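Local coordinates for sortase, SrtB family (PDB 4Y4Q), which probably acts as a cysteine transpeptidase that takes part in assembling the type II pilus on the pneumococcal surface, at residues A[83-92]-A[107-118]. Sequence-based numbering, arbitrary orientation.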
ATOM      1  N   ASP A  83      -3.165   9.109  -5.568  1.00 37.08           N
ATOM      2  CA  ASP A  83      -2.960   8.861  -6.967  1.00 37.86           C
ATOM      3  C   ASP A  83      -1.469   8.949  -7.021  1.00 39.73           C
ATOM      4  O   ASP A  83      -0.887   9.965  -6.640  1.00 47.53           O
ATOM      5  CB  ASP A  83      -3.593   9.962  -7.813  1.00 45.92           C
ATOM      6  CG  ASP A  83      -3.565   9.647  -9.295  1.00 49.86           C
ATOM      7  OD1 ASP A  83      -3.730   8.463  -9.656  1.00 46.85           O
ATOM      8  OD2 ASP A  83      -3.378  10.583 -10.101  1.00 58.00           O
ATOM      9  N   TYR A  84      -0.831   7.895  -7.484  1.00 37.92           N
ATOM     10  CA  TYR A  84       0.623   7.916  -7.506  1.00 39.75           C
ATOM     11  C   TYR A  84       1.216   6.854  -8.424  1.00 35.75           C
ATOM     12  O   TYR A  84       0.685   5.739  -8.528  1.00 30.88           O
ATOM     13  CB  TYR A  84       1.161   7.668  -6.087  1.00 42.88           C
ATOM     14  CG  TYR A  84       0.779   8.716  -5.057  1.00 37.87           C
ATOM     15  CD1 TYR A  84       1.099  10.060  -5.248  1.00 44.62           C
ATOM     16  CD2 TYR A  84       0.133   8.355  -3.877  1.00 36.34           C
ATOM     17  CE1 TYR A  84       0.760  11.025  -4.302  1.00 46.16           C
ATOM     18  CE2 TYR A  84      -0.208   9.311  -2.924  1.00 43.94           C
ATOM     19  CZ  TYR A  84       0.106  10.643  -3.144  1.00 46.10           C
ATOM     20  OH  TYR A  84      -0.229  11.589  -2.201  1.00 53.79           O
ATOM     21  N   PRO A  85       2.332   7.192  -9.086  1.00 33.10           N
ATOM     22  CA  PRO A  85       3.106   6.175  -9.802  1.00 33.20           C
ATOM     23  C   PRO A  85       3.752   5.262  -8.786  1.00 33.12           C
ATOM     24  O   PRO A  85       4.068   5.715  -7.682  1.00 33.45           O
ATOM     25  CB  PRO A  85       4.192   6.989 -10.505  1.00 34.10           C
ATOM     26  CG  PRO A  85       4.338   8.236  -9.678  1.00 34.57           C
ATOM     27  CD  PRO A  85       2.949   8.527  -9.165  1.00 33.19           C
ATOM     28  N   LEU A  86       3.937   3.999  -9.152  1.00 30.13           N
ATOM     29  CA  LEU A  86       4.649   3.049  -8.313  1.00 29.46           C
ATOM     30  C   LEU A  86       6.049   2.857  -8.872  1.00 32.92           C
ATOM     31  O   LEU A  86       6.233   2.736 -10.087  1.00 35.21           O
ATOM     32  CB  LEU A  86       3.922   1.708  -8.316  1.00 32.28           C
ATOM     33  CG  LEU A  86       2.513   1.745  -7.758  1.00 31.84           C
ATOM     34  CD1 LEU A  86       1.859   0.384  -7.879  1.00 30.00           C
ATOM     35  CD2 LEU A  86       2.564   2.211  -6.317  1.00 37.63           C
ATOM     36  N   VAL A  87       7.030   2.830  -7.983  1.00 34.83           N
ATOM     37  CA  VAL A  87       8.432   2.717  -8.360  1.00 34.47           C
ATOM     38  C   VAL A  87       9.078   1.699  -7.401  1.00 44.47           C
ATOM     39  O   VAL A  87       8.506   1.391  -6.349  1.00 42.21           O
ATOM     40  CB  VAL A  87       9.081   4.129  -8.313  1.00 47.26           C
ATOM     41  CG1 VAL A  87      10.574   4.078  -8.157  1.00 50.87           C
ATOM     42  CG2 VAL A  87       8.705   4.929  -9.568  1.00 48.41           C
ATOM     43  N   GLN A  88      10.215   1.122  -7.781  1.00 46.20           N
ATOM     44  CA  GLN A  88      10.990   0.287  -6.866  1.00 48.15           C
ATOM     45  C   GLN A  88      12.466   0.605  -7.006  1.00 58.57           C
ATOM     46  O   GLN A  88      12.986   0.686  -8.117  1.00 63.48           O
ATOM     47  CB  GLN A  88      10.759  -1.204  -7.133  1.00 44.35           C
ATOM     48  CG  GLN A  88      11.514  -2.122  -6.155  1.00 41.26           C
ATOM     49  CD  GLN A  88      11.202  -3.588  -6.371  1.00 43.86           C
ATOM     50  OE1 GLN A  88      11.312  -4.099  -7.486  1.00 51.51           O
ATOM     51  NE2 GLN A  88      10.811  -4.278  -5.298  1.00 40.03           N
ATOM     52  N   ALA A  89      13.148   0.788  -5.883  1.00 66.94           N
ATOM     53  CA  ALA A  89      14.595   0.986  -5.917  1.00 74.16           C
ATOM     54  C   ALA A  89      15.320  -0.251  -5.405  1.00 82.97           C
ATOM     55  O   ALA A  89      14.690  -1.203  -4.941  1.00 79.44           O
ATOM     56  CB  ALA A  89      14.983   2.199  -5.093  1.00 73.17           C
ATOM     57  N   LYS A  90      16.645  -0.241  -5.509  1.00 97.10           N
ATOM     58  CA  LYS A  90      17.460  -1.168  -4.739  1.00104.85           C
ATOM     59  C   LYS A  90      17.794  -0.464  -3.440  1.00110.81           C
ATOM     60  O   LYS A  90      17.898   0.764  -3.412  1.00114.35           O
ATOM     61  CB  LYS A  90      18.768  -1.485  -5.449  1.00113.39           C
ATOM     62  CG  LYS A  90      18.651  -2.068  -6.835  1.00119.62           C
ATOM     63  CD  LYS A  90      20.047  -2.450  -7.315  1.00128.13           C
ATOM     64  CE  LYS A  90      20.095  -2.739  -8.803  1.00129.47           C
ATOM     65  NZ  LYS A  90      21.471  -3.140  -9.215  1.00133.11           N
ATOM     66  N   ASP A  91      18.000  -1.234  -2.364  1.00115.16           N
ATOM     67  CA  ASP A  91      18.440  -0.720  -1.041  1.00122.07           C
ATOM     68  C   ASP A  91      17.644   0.369  -0.268  1.00118.57           C
ATOM     69  O   ASP A  91      18.191   1.432   0.025  1.00119.10           O
ATOM     70  CB  ASP A  91      19.912  -0.293  -1.122  1.00130.86           C
ATOM     71  CG  ASP A  91      20.823  -1.423  -1.556  1.00139.30           C
ATOM     72  OD1 ASP A  91      20.713  -2.531  -0.989  1.00140.25           O
ATOM     73  OD2 ASP A  91      21.652  -1.205  -2.466  1.00144.71           O
ATOM     74  N   ASN A  92      16.370   0.117   0.047  1.00111.05           N
ATOM     75  CA  ASN A  92      15.495   1.135   0.628  1.00105.24           C
ATOM     76  C   ASN A  92      15.864   1.496   2.068  1.00105.67           C
ATOM     77  O   ASN A  92      16.410   2.570   2.330  1.00106.85           O
ATOM     78  CB  ASN A  92      14.008   0.740   0.523  1.00 98.89           C
ATOM     79  CG  ASN A  92      13.700  -0.628   1.130  1.00 88.51           C
ATOM     80  OD1 ASN A  92      13.246  -1.538   0.433  1.00 73.15           O
ATOM     81  ND2 ASN A  92      13.931  -0.770   2.430  1.00 92.93           N
ATOM     82  N   THR A 107       3.586  15.452  -8.147  1.00 87.72           N
ATOM     83  CA  THR A 107       2.955  14.138  -8.203  1.00 81.91           C
ATOM     84  C   THR A 107       3.270  13.279  -6.976  1.00 77.72           C
ATOM     85  O   THR A 107       2.368  12.846  -6.258  1.00 78.71           O
ATOM     86  CB  THR A 107       3.370  13.368  -9.473  1.00 80.63           C
ATOM     87  OG1 THR A 107       2.586  13.818 -10.584  1.00 87.94           O
ATOM     88  CG2 THR A 107       3.163  11.874  -9.282  1.00 74.15           C
ATOM     89  N   GLY A 108       4.560  13.032  -6.752  1.00 72.68           N
ATOM     90  CA  GLY A 108       5.011  12.153  -5.684  1.00 64.51           C
ATOM     91  C   GLY A 108       5.197  10.747  -6.229  1.00 52.94           C
ATOM     92  O   GLY A 108       4.814  10.472  -7.360  1.00 55.43           O
ATOM     93  N   ALA A 109       5.783   9.852  -5.444  1.00 47.93           N
ATOM     94  CA  ALA A 109       5.972   8.476  -5.902  1.00 47.35           C
ATOM     95  C   ALA A 109       5.955   7.508  -4.729  1.00 45.14           C
ATOM     96  O   ALA A 109       6.349   7.867  -3.622  1.00 45.41           O
ATOM     97  CB  ALA A 109       7.272   8.341  -6.695  1.00 35.73           C
ATOM     98  N   ILE A 110       5.507   6.281  -4.982  1.00 39.02           N
ATOM     99  CA  ILE A 110       5.370   5.271  -3.938  1.00 35.08           C
ATOM    100  C   ILE A 110       6.284   4.090  -4.231  1.00 33.96           C
ATOM    101  O   ILE A 110       6.235   3.542  -5.332  1.00 36.29           O
ATOM    102  CB  ILE A 110       3.916   4.806  -3.852  1.00 40.92           C
ATOM    103  CG1 ILE A 110       3.092   5.839  -3.085  1.00 42.71           C
ATOM    104  CG2 ILE A 110       3.811   3.487  -3.141  1.00 46.83           C
ATOM    105  CD1 ILE A 110       1.661   5.429  -2.940  1.00 45.15           C
ATOM    106  N   PHE A 111       7.119   3.710  -3.261  1.00 36.35           N
ATOM    107  CA  PHE A 111       8.167   2.702  -3.471  1.00 31.79           C
ATOM    108  C   PHE A 111       7.795   1.320  -2.941  1.00 31.16           C
ATOM    109  O   PHE A 111       7.416   1.175  -1.776  1.00 32.59           O
ATOM    110  CB  PHE A 111       9.443   3.119  -2.753  1.00 35.92           C
ATOM    111  CG  PHE A 111      10.118   4.318  -3.349  1.00 52.97           C
ATOM    112  CD1 PHE A 111       9.566   5.589  -3.223  1.00 52.95           C
ATOM    113  CD2 PHE A 111      11.330   4.179  -4.015  1.00 62.55           C
ATOM    114  CE1 PHE A 111      10.202   6.697  -3.764  1.00 57.59           C
ATOM    115  CE2 PHE A 111      11.976   5.285  -4.559  1.00 65.71           C
ATOM    116  CZ  PHE A 111      11.411   6.545  -4.434  1.00 63.41           C
ATOM    117  N   LEU A 112       7.924   0.303  -3.784  1.00 33.44           N
ATOM    118  CA  LEU A 112       7.746  -1.072  -3.338  1.00 28.95           C
ATOM    119  C   LEU A 112       8.966  -1.428  -2.508  1.00 39.58           C
ATOM    120  O   LEU A 112      10.076  -0.983  -2.815  1.00 35.95           O
ATOM    121  CB  LEU A 112       7.661  -2.031  -4.524  1.00 30.60           C
ATOM    122  CG  LEU A 112       6.323  -2.254  -5.229  1.00 36.49           C
ATOM    123  CD1 LEU A 112       5.702  -0.940  -5.726  1.00 27.29           C
ATOM    124  CD2 LEU A 112       6.516  -3.223  -6.392  1.00 33.39           C
ATOM    125  N   ASP A 113       8.762  -2.207  -1.450  1.00 34.05           N
ATOM    126  CA  ASP A 113       9.885  -2.729  -0.677  1.00 34.20           C
ATOM    127  C   ASP A 113      10.806  -3.463  -1.643  1.00 34.47           C
ATOM    128  O   ASP A 113      10.338  -4.211  -2.500  1.00 33.81           O
ATOM    129  CB  ASP A 113       9.376  -3.694   0.394  1.00 31.08           C
ATOM    130  CG  ASP A 113      10.424  -3.995   1.451  1.00 49.31           C
ATOM    131  OD1 ASP A 113      11.405  -4.736   1.154  1.00 35.85           O
ATOM    132  OD2 ASP A 113      10.261  -3.483   2.585  1.00 33.07           O
ATOM    133  N   ALA A 114      12.108  -3.232  -1.518  1.00 40.53           N
ATOM    134  CA  ALA A 114      13.104  -3.842  -2.407  1.00 40.70           C
ATOM    135  C   ALA A 114      13.119  -5.375  -2.382  1.00 42.23           C
ATOM    136  O   ALA A 114      13.665  -6.000  -3.285  1.00 42.73           O
ATOM    137  CB  ALA A 114      14.495  -3.290  -2.105  1.00 43.97           C
ATOM    138  N   ARG A 115      12.521  -5.966  -1.352  1.00 39.22           N
ATOM    139  CA  ARG A 115      12.471  -7.418  -1.204  1.00 42.51           C
ATOM    140  C   ARG A 115      11.244  -8.047  -1.883  1.00 37.60           C
ATOM    141  O   ARG A 115      11.173  -9.277  -2.042  1.00 38.06           O
ATOM    142  CB  ARG A 115      12.519  -7.803   0.290  1.00 39.95           C
ATOM    143  CG  ARG A 115      13.887  -7.566   0.964  1.00 43.54           C
ATOM    144  CD  ARG A 115      13.775  -7.461   2.474  1.00 43.36           C
ATOM    145  NE  ARG A 115      12.812  -6.435   2.879  1.00 40.26           N
ATOM    146  CZ  ARG A 115      12.481  -6.175   4.143  1.00 44.78           C
ATOM    147  NH1 ARG A 115      13.036  -6.874   5.131  1.00 41.81           N
ATOM    148  NH2 ARG A 115      11.594  -5.220   4.416  1.00 37.07           N
ATOM    149  N   ASN A 116      10.277  -7.211  -2.262  1.00 34.76           N
ATOM    150  CA  ASN A 116       9.057  -7.700  -2.912  1.00 38.78           C
ATOM    151  C   ASN A 116       9.216  -7.917  -4.421  1.00 40.70           C
ATOM    152  O   ASN A 116      10.014  -7.240  -5.082  1.00 35.57           O
ATOM    153  CB  ASN A 116       7.907  -6.724  -2.709  1.00 32.17           C
ATOM    154  CG  ASN A 116       7.176  -6.925  -1.394  1.00 31.65           C
ATOM    155  OD1 ASN A 116       6.843  -5.956  -0.713  1.00 33.21           O
ATOM    156  ND2 ASN A 116       6.888  -8.181  -1.046  1.00 32.46           N
ATOM    157  N   ASN A 117       8.441  -8.853  -4.963  1.00 35.53           N
ATOM    158  CA  ASN A 117       8.371  -9.040  -6.407  1.00 37.72           C
ATOM    159  C   ASN A 117       7.652  -7.847  -7.051  1.00 37.91           C
ATOM    160  O   ASN A 117       6.566  -7.462  -6.604  1.00 41.06           O
ATOM    161  CB  ASN A 117       7.646 -10.349  -6.733  1.00 42.29           C
ATOM    162  CG  ASN A 117       7.381 -10.519  -8.222  1.00 48.63           C
ATOM    163  OD1 ASN A 117       6.370 -10.040  -8.744  1.00 50.73           O
ATOM    164  ND2 ASN A 117       8.282 -11.214  -8.909  1.00 49.10           N
ATOM    165  N   PRO A 118       8.255  -7.259  -8.095  1.00 38.47           N
ATOM    166  CA  PRO A 118       7.747  -6.019  -8.693  1.00 44.01           C
ATOM    167  C   PRO A 118       6.466  -6.216  -9.506  1.00 45.97           C
ATOM    168  O   PRO A 118       5.891  -5.222  -9.960  1.00 40.76           O
ATOM    169  CB  PRO A 118       8.893  -5.580  -9.616  1.00 40.71           C
ATOM    170  CG  PRO A 118       9.577  -6.864  -9.987  1.00 40.42           C
ATOM    171  CD  PRO A 118       9.485  -7.737  -8.757  1.00 42.49           C
TER
HETATM  172  O   HOH W   1      14.941  -4.280  -5.592  1.00 58.99           O
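V87 donates its N to I110 O (2.9 Å) and accepts L112 N at its own O (2.8 Å), exemplifying the parallel pairing of strands 83-88 and 110-112 in the sortase beta-barrel. I110 N donates to P85 O, and a CA-H...O contact from F111 CA shares V87 O with L112 N.

Among apolar groups, L86 and I110 lie side by side, CD2 against CG2 at 3.6 Å; I75 and I127 of the flanking strands extend this layer. On the reverse face V87 CG1 meets F111 CE2 at 4.0 Å. Y84 crosses I110 at about a right angle, its CD2 touching CD1, and T107 O sits in plane at the ring edge.

Polar contacts join Q88 to the type I beta turn from D113 to N116. Q88 reaches it extended, CG anti to the backbone N (chi1 -178°), and NE2 donates to D113 O (2.8 Å, bent at 141°) and N116 O (3.1 Å, 166°), both in its amide plane. NE2 sits above the D113 carbonyl plane, and N116 N reaches the same oxygen from the other face. Past L112, A114 N donates almost straight to OD1 of the poorly ordered N92 (2.8 Å).

With both amide hydrogens engaged, Q88 should be fixed in rotation, tying the 113-116 turn to segment 83-92 through backbone carbonyls.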